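Long-range contacts in GGDEF and EAL domain-containing protein (Vibrio cholerae O1 str. 2010EL-1786, PDB 6PWK), which binds c-di-GMP through its GGDEF and EAL domains as a receptor, probably controlling large adhesins during biofilm formation: residues L25-Y31 and S88-I92; V47-Q51 and L155-L159; T214-E218 and L301-I305. All blocks are in the same frame, centred on the assembly; numbering follows the deposited sequence.

Contact 1: L25-Y31 and S88-I92. With C2E (9,9'-[(2R,3R,3aS,5S,7aR,9R,10R,10aS,12S,14aR)-3,5,10,12-tetrahydroxy-5,12-dioxidooctahydro-2H,7H-difuro[3,2-d:3',2'-j][1,3,7,9,2,8]tetraoxadiphosphacyclododecine-2,9-diyl]bis(2-amino-1,9-dihydro-6H-purin-6-one)), chain D.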
loop_
_atom_site.group_PDB
_atom_site.type_symbol
_atom_site.label_atom_id
_atom_site.label_comp_id
_atom_site.label_asym_id
_atom_site.label_seq_id
_atom_site.Cartn_x
_atom_site.Cartn_y
_atom_site.Cartn_z
ATOM N N LEU A 25 10.166 14.676 19.567
ATOM C CA LEU A 25 11.566 14.282 19.591
ATOM C C LEU A 25 12.260 14.864 18.367
ATOM O O LEU A 25 11.635 15.497 17.513
ATOM C CB LEU A 25 11.700 12.758 19.624
ATOM C CG LEU A 25 11.260 12.017 20.885
ATOM C CD1 LEU A 25 11.301 10.515 20.650
ATOM C CD2 LEU A 25 12.146 12.399 22.059
ATOM N N GLY A 26 13.568 14.645 18.283
ATOM C CA GLY A 26 14.284 15.016 17.080
ATOM C C GLY A 26 13.791 14.226 15.884
ATOM O O GLY A 26 13.384 13.069 16.002
ATOM N N ASN A 27 13.800 14.867 14.721
ATOM C CA ASN A 27 13.383 14.190 13.501
ATOM C C ASN A 27 14.574 13.428 12.919
ATOM O O ASN A 27 15.616 13.270 13.561
ATOM C CB ASN A 27 12.778 15.187 12.511
ATOM C CG ASN A 27 13.748 16.279 12.101
ATOM O OD1 ASN A 27 14.928 16.254 12.449
ATOM N ND2 ASN A 27 13.248 17.249 11.345
ATOM N N ARG A 28 14.428 12.944 11.685
ATOM C CA ARG A 28 15.494 12.160 11.074
ATOM C C ARG A 28 16.724 13.016 10.795
ATOM O O ARG A 28 17.857 12.568 11.008
ATOM C CB ARG A 28 14.987 11.506 9.788
ATOM C CG ARG A 28 16.010 10.625 9.096
ATOM C CD ARG A 28 15.445 10.012 7.825
ATOM N NE ARG A 28 16.412 9.125 7.186
ATOM C CZ ARG A 28 16.590 7.852 7.521
ATOM N NH1 ARG A 28 15.866 7.313 8.492
ATOM N NH2 ARG A 28 17.493 7.116 6.887
ATOM N N ALA A 29 16.522 14.250 10.325
ATOM C CA ALA A 29 17.654 15.126 10.039
ATOM C C ALA A 29 18.422 15.469 11.309
ATOM O O ALA A 29 19.655 15.571 11.289
ATOM C CB ALA A 29 17.171 16.397 9.342
ATOM N N TYR A 30 17.710 15.659 12.422
ATOM C CA TYR A 30 18.376 15.856 13.704
ATOM C C TYR A 30 19.231 14.651 14.065
ATOM O O TYR A 30 20.344 14.798 14.582
ATOM C CB TYR A 30 17.339 16.127 14.797
ATOM C CG TYR A 30 17.837 15.917 16.214
ATOM C CD1 TYR A 30 18.433 16.951 16.922
ATOM C CD2 TYR A 30 17.695 14.687 16.847
ATOM C CE1 TYR A 30 18.882 16.764 18.218
ATOM C CE2 TYR A 30 18.142 14.490 18.139
ATOM C CZ TYR A 30 18.733 15.531 18.821
ATOM O OH TYR A 30 19.180 15.341 20.109
ATOM N N TYR A 31 18.725 13.447 13.794
ATOM C CA TYR A 31 19.456 12.237 14.154
ATOM C C TYR A 31 20.753 12.116 13.367
ATOM O O TYR A 31 21.799 11.777 13.931
ATOM C CB TYR A 31 18.578 11.012 13.926
ATOM C CG TYR A 31 19.161 9.753 14.507
ATOM C CD1 TYR A 31 19.056 9.488 15.864
ATOM C CD2 TYR A 31 19.822 8.833 13.706
ATOM C CE1 TYR A 31 19.590 8.348 16.406
ATOM C CE2 TYR A 31 20.361 7.682 14.243
ATOM C CZ TYR A 31 20.239 7.448 15.595
ATOM O OH TYR A 31 20.766 6.306 16.143
ATOM N N SER A 88 21.094 11.179 22.452
ATOM C CA SER A 88 20.256 11.634 21.355
ATOM C C SER A 88 19.109 10.647 21.178
ATOM O O SER A 88 19.340 9.444 21.009
ATOM C CB SER A 88 21.067 11.756 20.062
ATOM O OG SER A 88 22.214 12.570 20.257
ATOM N N ILE A 89 17.880 11.148 21.242
ATOM C CA ILE A 89 16.685 10.353 20.987
ATOM C C ILE A 89 15.915 11.042 19.872
ATOM O O ILE A 89 15.538 12.213 20.003
ATOM C CB ILE A 89 15.814 10.193 22.242
ATOM C CG1 ILE A 89 16.627 9.579 23.383
ATOM C CG2 ILE A 89 14.600 9.325 21.935
ATOM C CD1 ILE A 89 15.818 9.301 24.629
ATOM N N ALA A 90 15.688 10.324 18.776
ATOM C CA ALA A 90 15.049 10.904 17.608
ATOM C C ALA A 90 14.090 9.898 16.989
ATOM O O ALA A 90 14.170 8.692 17.236
ATOM C CB ALA A 90 16.081 11.355 16.568
ATOM N N ARG A 91 13.174 10.419 16.178
ATOM C CA ARG A 91 12.230 9.607 15.415
ATOM C C ARG A 91 12.730 9.577 13.974
ATOM O O ARG A 91 12.465 10.497 13.195
ATOM C CB ARG A 91 10.819 10.172 15.520
ATOM C CG ARG A 91 9.748 9.300 14.896
ATOM C CD ARG A 91 8.401 9.995 14.928
ATOM N NE ARG A 91 7.377 9.245 14.209
ATOM C CZ ARG A 91 6.229 9.766 13.793
ATOM N NH1 ARG A 91 5.962 11.045 14.018
ATOM N NH2 ARG A 91 5.350 9.014 13.146
ATOM N N ILE A 92 13.460 8.516 13.623
ATOM C CA ILE A 92 14.151 8.471 12.337
ATOM C C ILE A 92 13.252 8.013 11.196
ATOM O O ILE A 92 13.620 8.180 10.025
ATOM C CB ILE A 92 15.383 7.555 12.429
ATOM C CG1 ILE A 92 14.953 6.097 12.600
ATOM C CG2 ILE A 92 16.270 7.977 13.591
ATOM C CD1 ILE A 92 16.111 5.143 12.777
HETATM P P1 C2E D . 19.213 0.567 1.886
HETATM O O2P C2E D . 17.706 0.554 1.972
HETATM O O1P C2E D . 19.519 -0.384 0.770
HETATM O "O5'" C2E D . 19.839 1.969 1.333
HETATM C "C5'" C2E D . 21.092 1.968 0.727
HETATM C "C4'" C2E D . 21.294 3.462 0.383
HETATM O "O4'" C2E D . 20.345 3.842 -0.427
HETATM C "C3'" C2E D . 20.928 4.231 1.668
HETATM O "O3'" C2E D . 21.987 4.398 2.484
HETATM C "C2'" C2E D . 20.391 5.584 1.158
HETATM O "O2'" C2E D . 21.476 6.607 1.163
HETATM C "C1'" C2E D . 20.073 5.396 -0.097
HETATM N N9 C2E D . 18.723 5.804 -0.402
HETATM C C8 C2E D . 18.158 4.703 0.154
HETATM N N7 C2E D . 16.818 4.846 0.003
HETATM C C5 C2E D . 16.569 5.995 -0.634
HETATM C C6 C2E D . 15.281 6.720 -1.097
HETATM O O6 C2E D . 14.204 6.260 -0.909
HETATM N N1 C2E D . 15.348 7.985 -1.780
HETATM C C2 C2E D . 16.631 8.600 -2.041
HETATM N N2 C2E D . 16.820 9.877 -2.722
HETATM N N3 C2E D . 17.825 7.897 -1.595
HETATM C C4 C2E D . 17.763 6.583 -0.888
HETATM P P11 C2E D . 21.538 4.958 3.989
HETATM O O21 C2E D . 20.511 6.065 4.081
HETATM O O11 C2E D . 22.777 5.575 4.576
HETATM O O5A C2E D . 21.286 3.580 4.872
HETATM C C5A C2E D . 21.906 2.414 4.398
HETATM C C4A C2E D . 21.296 1.257 5.080
HETATM O O4A C2E D . 21.032 1.541 6.332
HETATM C C3A C2E D . 19.825 0.922 4.339
HETATM O O3A C2E D . 19.996 -0.048 3.207
HETATM C C2A C2E D . 19.128 0.415 5.200
HETATM O O2A C2E D . 19.392 -1.068 5.227
HETATM C C1A C2E D . 19.597 1.128 6.580
HETATM N N91 C2E D . 18.842 2.163 6.887
HETATM C C81 C2E D . 18.988 3.452 6.537
HETATM N N71 C2E D . 17.977 4.123 7.113
HETATM C C51 C2E D . 17.236 3.257 7.802
HETATM C C61 C2E D . 15.978 3.429 8.648
HETATM O O61 C2E D . 15.521 4.510 8.756
HETATM N N11 C2E D . 15.350 2.321 9.304
HETATM C C21 C2E D . 15.914 1.004 9.166
HETATM N N21 C2E D . 15.289 -0.136 9.824
HETATM N N31 C2E D . 17.122 0.850 8.352
HETATM C C41 C2E D . 17.771 2.017 7.670
#

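Contact 2: V47-Q51 and L155-L159. With C2E (9,9'-[(2R,3R,3aS,5S,7aR,9R,10R,10aS,12S,14aR)-3,5,10,12-tetrahydroxy-5,12-dioxidooctahydro-2H,7H-difuro[3,2-d:3',2'-j][1,3,7,9,2,8]tetraoxadiphosphacyclododecine-2,9-diyl]bis(2-amino-1,9-dihydro-6H-purin-6-one)), chain D.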
loop_
_atom_site.group_PDB
_atom_site.type_symbol
_atom_site.label_atom_id
_atom_site.label_comp_id
_atom_site.label_asym_id
_atom_site.label_seq_id
_atom_site.Cartn_x
_atom_site.Cartn_y
_atom_site.Cartn_z
ATOM N N VAL A 47 24.772 2.667 19.593
ATOM C CA VAL A 47 23.649 3.214 18.848
ATOM C C VAL A 47 22.557 2.151 18.809
ATOM O O VAL A 47 22.836 0.947 18.786
ATOM C CB VAL A 47 24.089 3.660 17.429
ATOM C CG1 VAL A 47 23.992 2.520 16.421
ATOM C CG2 VAL A 47 23.306 4.867 16.976
ATOM N N ALA A 48 21.302 2.597 18.840
ATOM C CA ALA A 48 20.177 1.684 18.975
ATOM C C ALA A 48 18.994 2.180 18.159
ATOM O O ALA A 48 18.854 3.379 17.902
ATOM C CB ALA A 48 19.759 1.517 20.443
ATOM N N ILE A 49 18.140 1.239 17.757
ATOM C CA ILE A 49 16.921 1.538 17.017
ATOM C C ILE A 49 15.779 0.728 17.623
ATOM O O ILE A 49 15.937 -0.464 17.912
ATOM C CB ILE A 49 17.067 1.243 15.510
ATOM C CG1 ILE A 49 15.807 1.668 14.754
ATOM C CG2 ILE A 49 17.378 -0.229 15.258
ATOM C CD1 ILE A 49 15.913 1.495 13.256
ATOM N N LEU A 50 14.641 1.383 17.834
ATOM C CA LEU A 50 13.457 0.758 18.403
ATOM C C LEU A 50 12.304 0.934 17.429
ATOM O O LEU A 50 11.972 2.064 17.060
ATOM C CB LEU A 50 13.109 1.379 19.760
ATOM C CG LEU A 50 11.768 0.960 20.362
ATOM C CD1 LEU A 50 11.813 -0.492 20.801
ATOM C CD2 LEU A 50 11.379 1.867 21.521
ATOM N N GLN A 51 11.693 -0.174 17.019
ATOM C CA GLN A 51 10.565 -0.144 16.098
ATOM C C GLN A 51 9.286 -0.515 16.835
ATOM O O GLN A 51 9.220 -1.564 17.487
ATOM C CB GLN A 51 10.776 -1.092 14.919
ATOM C CG GLN A 51 9.550 -1.193 14.027
ATOM C CD GLN A 51 9.792 -2.015 12.784
ATOM O OE1 GLN A 51 10.912 -2.453 12.524
ATOM N NE2 GLN A 51 8.740 -2.231 12.005
ATOM N N LEU A 155 22.643 -1.211 12.228
ATOM C CA LEU A 155 21.426 -1.005 13.003
ATOM C C LEU A 155 20.252 -1.754 12.387
ATOM O O LEU A 155 19.399 -2.290 13.104
ATOM C CB LEU A 155 21.135 0.495 13.091
ATOM C CG LEU A 155 20.550 1.116 14.359
ATOM C CD1 LEU A 155 21.076 0.439 15.606
ATOM C CD2 LEU A 155 20.872 2.601 14.393
ATOM N N ASP A 156 20.201 -1.815 11.053
ATOM C CA ASP A 156 19.099 -2.490 10.376
ATOM C C ASP A 156 19.222 -4.005 10.492
ATOM O O ASP A 156 18.220 -4.702 10.691
ATOM C CB ASP A 156 19.055 -2.062 8.908
ATOM C CG ASP A 156 17.702 -2.303 8.268
ATOM O OD1 ASP A 156 16.721 -2.522 9.007
ATOM O OD2 ASP A 156 17.622 -2.271 7.022
ATOM N N ASN A 157 20.442 -4.535 10.364
ATOM C CA ASN A 157 20.639 -5.975 10.492
ATOM C C ASN A 157 20.444 -6.445 11.927
ATOM O O ASN A 157 19.955 -7.559 12.152
ATOM C CB ASN A 157 22.029 -6.364 9.987
ATOM C CG ASN A 157 22.148 -6.275 8.478
ATOM O OD1 ASN A 157 21.981 -7.270 7.772
ATOM N ND2 ASN A 157 22.435 -5.080 7.976
ATOM N N ALA A 158 20.818 -5.620 12.908
ATOM C CA ALA A 158 20.561 -5.976 14.299
ATOM C C ALA A 158 19.067 -5.986 14.594
ATOM O O ALA A 158 18.583 -6.836 15.350
ATOM C CB ALA A 158 21.289 -5.010 15.234
ATOM N N LEU A 159 18.322 -5.050 14.003
ATOM C CA LEU A 159 16.874 -5.042 14.179
ATOM C C LEU A 159 16.244 -6.287 13.570
ATOM O O LEU A 159 15.300 -6.853 14.134
ATOM C CB LEU A 159 16.282 -3.775 13.559
ATOM C CG LEU A 159 14.787 -3.541 13.769
ATOM C CD1 LEU A 159 14.462 -3.520 15.253
ATOM C CD2 LEU A 159 14.354 -2.244 13.106
HETATM P P1 C2E D . 19.213 0.567 1.886
HETATM O O2P C2E D . 17.706 0.554 1.972
HETATM O O1P C2E D . 19.519 -0.384 0.770
HETATM O "O5'" C2E D . 19.839 1.969 1.333
HETATM C "C5'" C2E D . 21.092 1.968 0.727
HETATM C "C4'" C2E D . 21.294 3.462 0.383
HETATM O "O4'" C2E D . 20.345 3.842 -0.427
HETATM C "C3'" C2E D . 20.928 4.231 1.668
HETATM O "O3'" C2E D . 21.987 4.398 2.484
HETATM C "C2'" C2E D . 20.391 5.584 1.158
HETATM O "O2'" C2E D . 21.476 6.607 1.163
HETATM C "C1'" C2E D . 20.073 5.396 -0.097
HETATM N N9 C2E D . 18.723 5.804 -0.402
HETATM C C8 C2E D . 18.158 4.703 0.154
HETATM N N7 C2E D . 16.818 4.846 0.003
HETATM C C5 C2E D . 16.569 5.995 -0.634
HETATM C C6 C2E D . 15.281 6.720 -1.097
HETATM O O6 C2E D . 14.204 6.260 -0.909
HETATM N N1 C2E D . 15.348 7.985 -1.780
HETATM C C2 C2E D . 16.631 8.600 -2.041
HETATM N N2 C2E D . 16.820 9.877 -2.722
HETATM N N3 C2E D . 17.825 7.897 -1.595
HETATM C C4 C2E D . 17.763 6.583 -0.888
HETATM P P11 C2E D . 21.538 4.958 3.989
HETATM O O21 C2E D . 20.511 6.065 4.081
HETATM O O11 C2E D . 22.777 5.575 4.576
HETATM O O5A C2E D . 21.286 3.580 4.872
HETATM C C5A C2E D . 21.906 2.414 4.398
HETATM C C4A C2E D . 21.296 1.257 5.080
HETATM O O4A C2E D . 21.032 1.541 6.332
HETATM C C3A C2E D . 19.825 0.922 4.339
HETATM O O3A C2E D . 19.996 -0.048 3.207
HETATM C C2A C2E D . 19.128 0.415 5.200
HETATM O O2A C2E D . 19.392 -1.068 5.227
HETATM C C1A C2E D . 19.597 1.128 6.580
HETATM N N91 C2E D . 18.842 2.163 6.887
HETATM C C81 C2E D . 18.988 3.452 6.537
HETATM N N71 C2E D . 17.977 4.123 7.113
HETATM C C51 C2E D . 17.236 3.257 7.802
HETATM C C61 C2E D . 15.978 3.429 8.648
HETATM O O61 C2E D . 15.521 4.510 8.756
HETATM N N11 C2E D . 15.350 2.321 9.304
HETATM C C21 C2E D . 15.914 1.004 9.166
HETATM N N21 C2E D . 15.289 -0.136 9.824
HETATM N N31 C2E D . 17.122 0.850 8.352
HETATM C C41 C2E D . 17.771 2.017 7.670
#

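Contact 3: T214-E218 and L301-I305. With MG (magnesium ion), chain E.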
loop_
_atom_site.group_PDB
_atom_site.type_symbol
_atom_site.label_atom_id
_atom_site.label_comp_id
_atom_site.label_asym_id
_atom_site.label_seq_id
_atom_site.Cartn_x
_atom_site.Cartn_y
_atom_site.Cartn_z
ATOM N N THR A 214 5.451 -39.906 8.988
ATOM C CA THR A 214 5.957 -38.598 8.582
ATOM C C THR A 214 4.805 -37.779 8.007
ATOM O O THR A 214 4.248 -38.118 6.958
ATOM C CB THR A 214 7.101 -38.746 7.580
ATOM O OG1 THR A 214 7.340 -37.494 6.925
ATOM C CG2 THR A 214 6.792 -39.825 6.545
ATOM N N PHE A 215 4.436 -36.704 8.709
ATOM C CA PHE A 215 3.385 -35.815 8.222
ATOM C C PHE A 215 3.841 -35.080 6.967
ATOM O O PHE A 215 3.200 -35.164 5.913
ATOM C CB PHE A 215 2.990 -34.827 9.324
ATOM C CG PHE A 215 1.780 -34.000 8.994
ATOM C CD1 PHE A 215 0.507 -34.473 9.268
ATOM C CD2 PHE A 215 1.916 -32.748 8.419
ATOM C CE1 PHE A 215 -0.609 -33.715 8.969
ATOM C CE2 PHE A 215 0.803 -31.985 8.117
ATOM C CZ PHE A 215 -0.460 -32.469 8.393
ATOM N N HIS A 216 4.952 -34.354 7.064
ATOM C CA HIS A 216 5.578 -33.738 5.904
ATOM C C HIS A 216 7.031 -33.439 6.246
ATOM O O HIS A 216 7.472 -33.622 7.383
ATOM C CB HIS A 216 4.833 -32.469 5.457
ATOM C CG HIS A 216 4.808 -31.370 6.479
ATOM N ND1 HIS A 216 3.715 -30.548 6.654
ATOM C CD2 HIS A 216 5.744 -30.938 7.357
ATOM C CE1 HIS A 216 3.974 -29.669 7.607
ATOM N NE2 HIS A 216 5.200 -29.883 8.049
ATOM N N ARG A 217 7.768 -32.973 5.243
ATOM C CA ARG A 217 9.128 -32.478 5.419
ATOM C C ARG A 217 9.148 -30.994 5.088
ATOM O O ARG A 217 8.863 -30.608 3.949
ATOM C CB ARG A 217 10.117 -33.240 4.536
ATOM C CG ARG A 217 10.635 -34.529 5.145
ATOM C CD ARG A 217 11.576 -35.244 4.193
ATOM N NE ARG A 217 11.021 -36.520 3.758
ATOM C CZ ARG A 217 11.173 -37.663 4.420
ATOM N NH1 ARG A 217 11.870 -37.689 5.549
ATOM N NH2 ARG A 217 10.629 -38.779 3.955
ATOM N N GLU A 218 9.476 -30.169 6.078
ATOM C CA GLU A 218 9.575 -28.734 5.858
ATOM C C GLU A 218 10.875 -28.398 5.139
ATOM O O GLU A 218 11.935 -28.946 5.453
ATOM C CB GLU A 218 9.498 -27.975 7.182
ATOM C CG GLU A 218 9.551 -26.464 7.025
ATOM C CD GLU A 218 9.294 -25.728 8.324
ATOM O OE1 GLU A 218 9.190 -26.393 9.377
ATOM O OE2 GLU A 218 9.194 -24.483 8.292
ATOM N N LEU A 301 2.114 -30.772 -1.712
ATOM C CA LEU A 301 2.600 -29.437 -1.385
ATOM C C LEU A 301 1.790 -28.869 -0.230
ATOM O O LEU A 301 0.571 -28.702 -0.343
ATOM C CB LEU A 301 2.520 -28.506 -2.597
ATOM C CG LEU A 301 3.553 -28.702 -3.707
ATOM C CD1 LEU A 301 3.242 -27.798 -4.887
ATOM C CD2 LEU A 301 4.953 -28.434 -3.188
ATOM N N HIS A 302 2.470 -28.573 0.875
ATOM C CA HIS A 302 1.889 -27.857 2.004
ATOM C C HIS A 302 2.525 -26.476 2.063
ATOM O O HIS A 302 3.753 -26.358 2.119
ATOM C CB HIS A 302 2.117 -28.608 3.317
ATOM C CG HIS A 302 1.350 -29.889 3.428
ATOM N ND1 HIS A 302 1.371 -30.671 4.562
ATOM C CD2 HIS A 302 0.539 -30.523 2.549
ATOM C CE1 HIS A 302 0.606 -31.732 4.378
ATOM N NE2 HIS A 302 0.090 -31.667 3.164
ATOM N N PHE A 303 1.699 -25.436 2.043
ATOM C CA PHE A 303 2.181 -24.062 2.102
ATOM C C PHE A 303 2.098 -23.565 3.540
ATOM O O PHE A 303 1.004 -23.454 4.101
ATOM C CB PHE A 303 1.385 -23.162 1.158
ATOM C CG PHE A 303 1.683 -23.404 -0.294
ATOM C CD1 PHE A 303 2.793 -22.831 -0.892
ATOM C CD2 PHE A 303 0.862 -24.216 -1.059
ATOM C CE1 PHE A 303 3.075 -23.057 -2.226
ATOM C CE2 PHE A 303 1.138 -24.445 -2.395
ATOM C CZ PHE A 303 2.246 -23.866 -2.979
ATOM N N GLU A 304 3.254 -23.274 4.132
ATOM C CA GLU A 304 3.330 -22.844 5.523
ATOM C C GLU A 304 3.199 -21.326 5.569
ATOM O O GLU A 304 4.090 -20.602 5.113
ATOM C CB GLU A 304 4.634 -23.315 6.161
ATOM C CG GLU A 304 4.525 -23.563 7.655
ATOM C CD GLU A 304 5.448 -24.668 8.135
ATOM O OE1 GLU A 304 6.568 -24.358 8.594
ATOM O OE2 GLU A 304 5.057 -25.851 8.044
ATOM N N ILE A 305 2.094 -20.848 6.120
ATOM C CA ILE A 305 1.756 -19.428 6.147
ATOM C C ILE A 305 1.921 -18.924 7.575
ATOM O O ILE A 305 1.382 -19.540 8.502
ATOM C CB ILE A 305 0.321 -19.178 5.647
ATOM C CG1 ILE A 305 0.163 -19.705 4.218
ATOM C CG2 ILE A 305 -0.019 -17.704 5.718
ATOM C CD1 ILE A 305 -1.253 -19.645 3.699
HETATM MG MG MG E . 7.922 -22.765 9.136
#

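Contact 1: L25-Y31 and S88-I92
G26 and A90 pair by a single backbone bridge, and the hydrogen bond that holds it, from R91 N to G26 O, is 2.7 Å long and nearly linear (168°). Around this bridge lies the dense part of the contact. The methyl of A90 nestles between two tyrosines: it sits at the rim of the Y30 ring, close to its plane and 3.7 Å from CD2, while Y31 CD1 approaches the same carbon at 3.6 Å. I92 then places CG2 over one face of the Y31 ring, displaced toward the rim, in a CH-pi contact 3.8 Å from the centroid. L25 CD1 meets I89 CG2 beside the turn. N27 faces the other way. Its CB bond points away from 88-92, and its OD1 accepts from Y30 N as the N-cap of helix 28-41, while ND2 reaches back to A17 O; this side is partly exposed, and A29 nearby packs on R16 of the second subunit.

R28 reaches from the helix start to the ligand. With CG anti to the backbone N (chi1 -178°) and the chain extended as far as NE, its guanidinium passes I92, whose O takes NH1 at 2.9 Å with the donor standing above the carbonyl plane. NH1 also gives to O61 of c-di-GMP (2.8 Å) and NH2 to N71 (3.0 Å), so the Hoogsteen atoms of one guanine are read as a pair. N27-R28 ends a slightly altered copy of the DxLTxLxNR sequence of GGDEF domains, here set against the strand that leads into the hairpin with the degenerate GGDEF signature, beside the c-di-GMP site.

Contact 2: V47-Q51 and L155-L159
The flat amide of Q51 is met by L159, whose CD2 methyl comes 3.5 Å from OE1, the two side chains crossing at about a right angle. That oxygen is also hydrogen-bonded to K163, further along the same helix. The second flat group, the carboxylate of D156, turns from the helix to the ligand: OD1 accepts from N21 of c-di-GMP at 2.9 Å with a fairly straight bond (160°), and OD2 bonds to the ribose hydroxyl O2A at 2.8 Å, besides a salt bridge to K184. OD1 lies near the plane of that guanine, while I49 CD1 is raised above that plane, just outside the rim, 3.9 Å from N21.

I49 thus has two jobs. Its CG1 branch runs anti to the backbone N (chi1 -176°), carrying CD1 out to the base and to L159 CD2, whereas CG2 turns to the helix and touches L155 CG at 3.6 Å. L155 in turn spreads along the strand, its CD1 resting 3.7 Å from V47 CG1. No hydrogen bond links the segments.

Segments 155-159 and 47-51 cross at 50°, their axes 8.5 Å apart; they belong to helix 148-164 and strand 45-51. The strand lies between 96-102 and 136-142 in the central sheet of the GGDEF domain, and the helix covers one face of that sheet, where Y31 of helix 28-41 touches both V47 and L155.

Contact 3: T214-E218 and L301-I305
The magnesium site of the EAL domain joins these two strands, each supplying one glutamate. E218 OE2 binds the ion at 2.3 Å and E304 OE1 at 2.2 Å, and N272 and D334 bring further oxygens to it. Sharing the metal draws OE2 of E218 to within 2.6 Å of OE1 of E304, a separation that is no hydrogen bond but two acceptors held by one cation. The carboxylates are turned 76° against each other. E218 arrives fully extended, its CG anti to the backbone N, while E304 bends at its second torsion. Their remaining oxygens share a counter-charge: K355 makes salt bridges to E218 OE1 and E304 OE2, which would offset the crowding of negative charge. Q410 also holds E218 OE1, Y353 holds E304 OE2, and a bound c-di-GMP touches E218.

The setting is the (beta/alpha)8-type barrel of EAL domains. Strands 214-225 and 301-305 are not direct neighbours in it; both pair in parallel with 269-272, which runs between them, and the segments here diverge by 64° with axes 8.6 Å apart. Side chains therefore bridge the gap instead of backbone bonds. E218 probably belongs to a degenerate form of the EAL signature.

Away from the ion, H216 and H302 meet rim to rim, their planes 78° apart. ND1 of H216 and ND1 of H302 lie 3.1 Å apart in a hydrogen bond in which either may be the donor, each nitrogen close to the plane of the other ring. F215 completes an aromatic cluster by setting CE2 3.8 Å from H302 CE1. The far nitrogens are engaged too, H302 NE2 with K352 and H216 NE2 with the same K355 that serves both glutamates.

From the N terminus, contact 1 closes the first loop by bringing 88-92 back to the start of helix 28-41. Contact 2 opens inside that loop, at strand 45-51, and closes beyond it on helix 148-164, so the two cross along the chain. They also meet in space: I92 CD1 packs on I49 CD1, and both contacts reach one c-di-GMP, tying the edge and middle of the GGDEF sheet to its covering helices. Contact 3 follows in series, closing a separate loop from 214-218 to 301-305 within the EAL barrel. Its nearest atoms are about 19 Å from contact 2 and about 28 Å from contact 1.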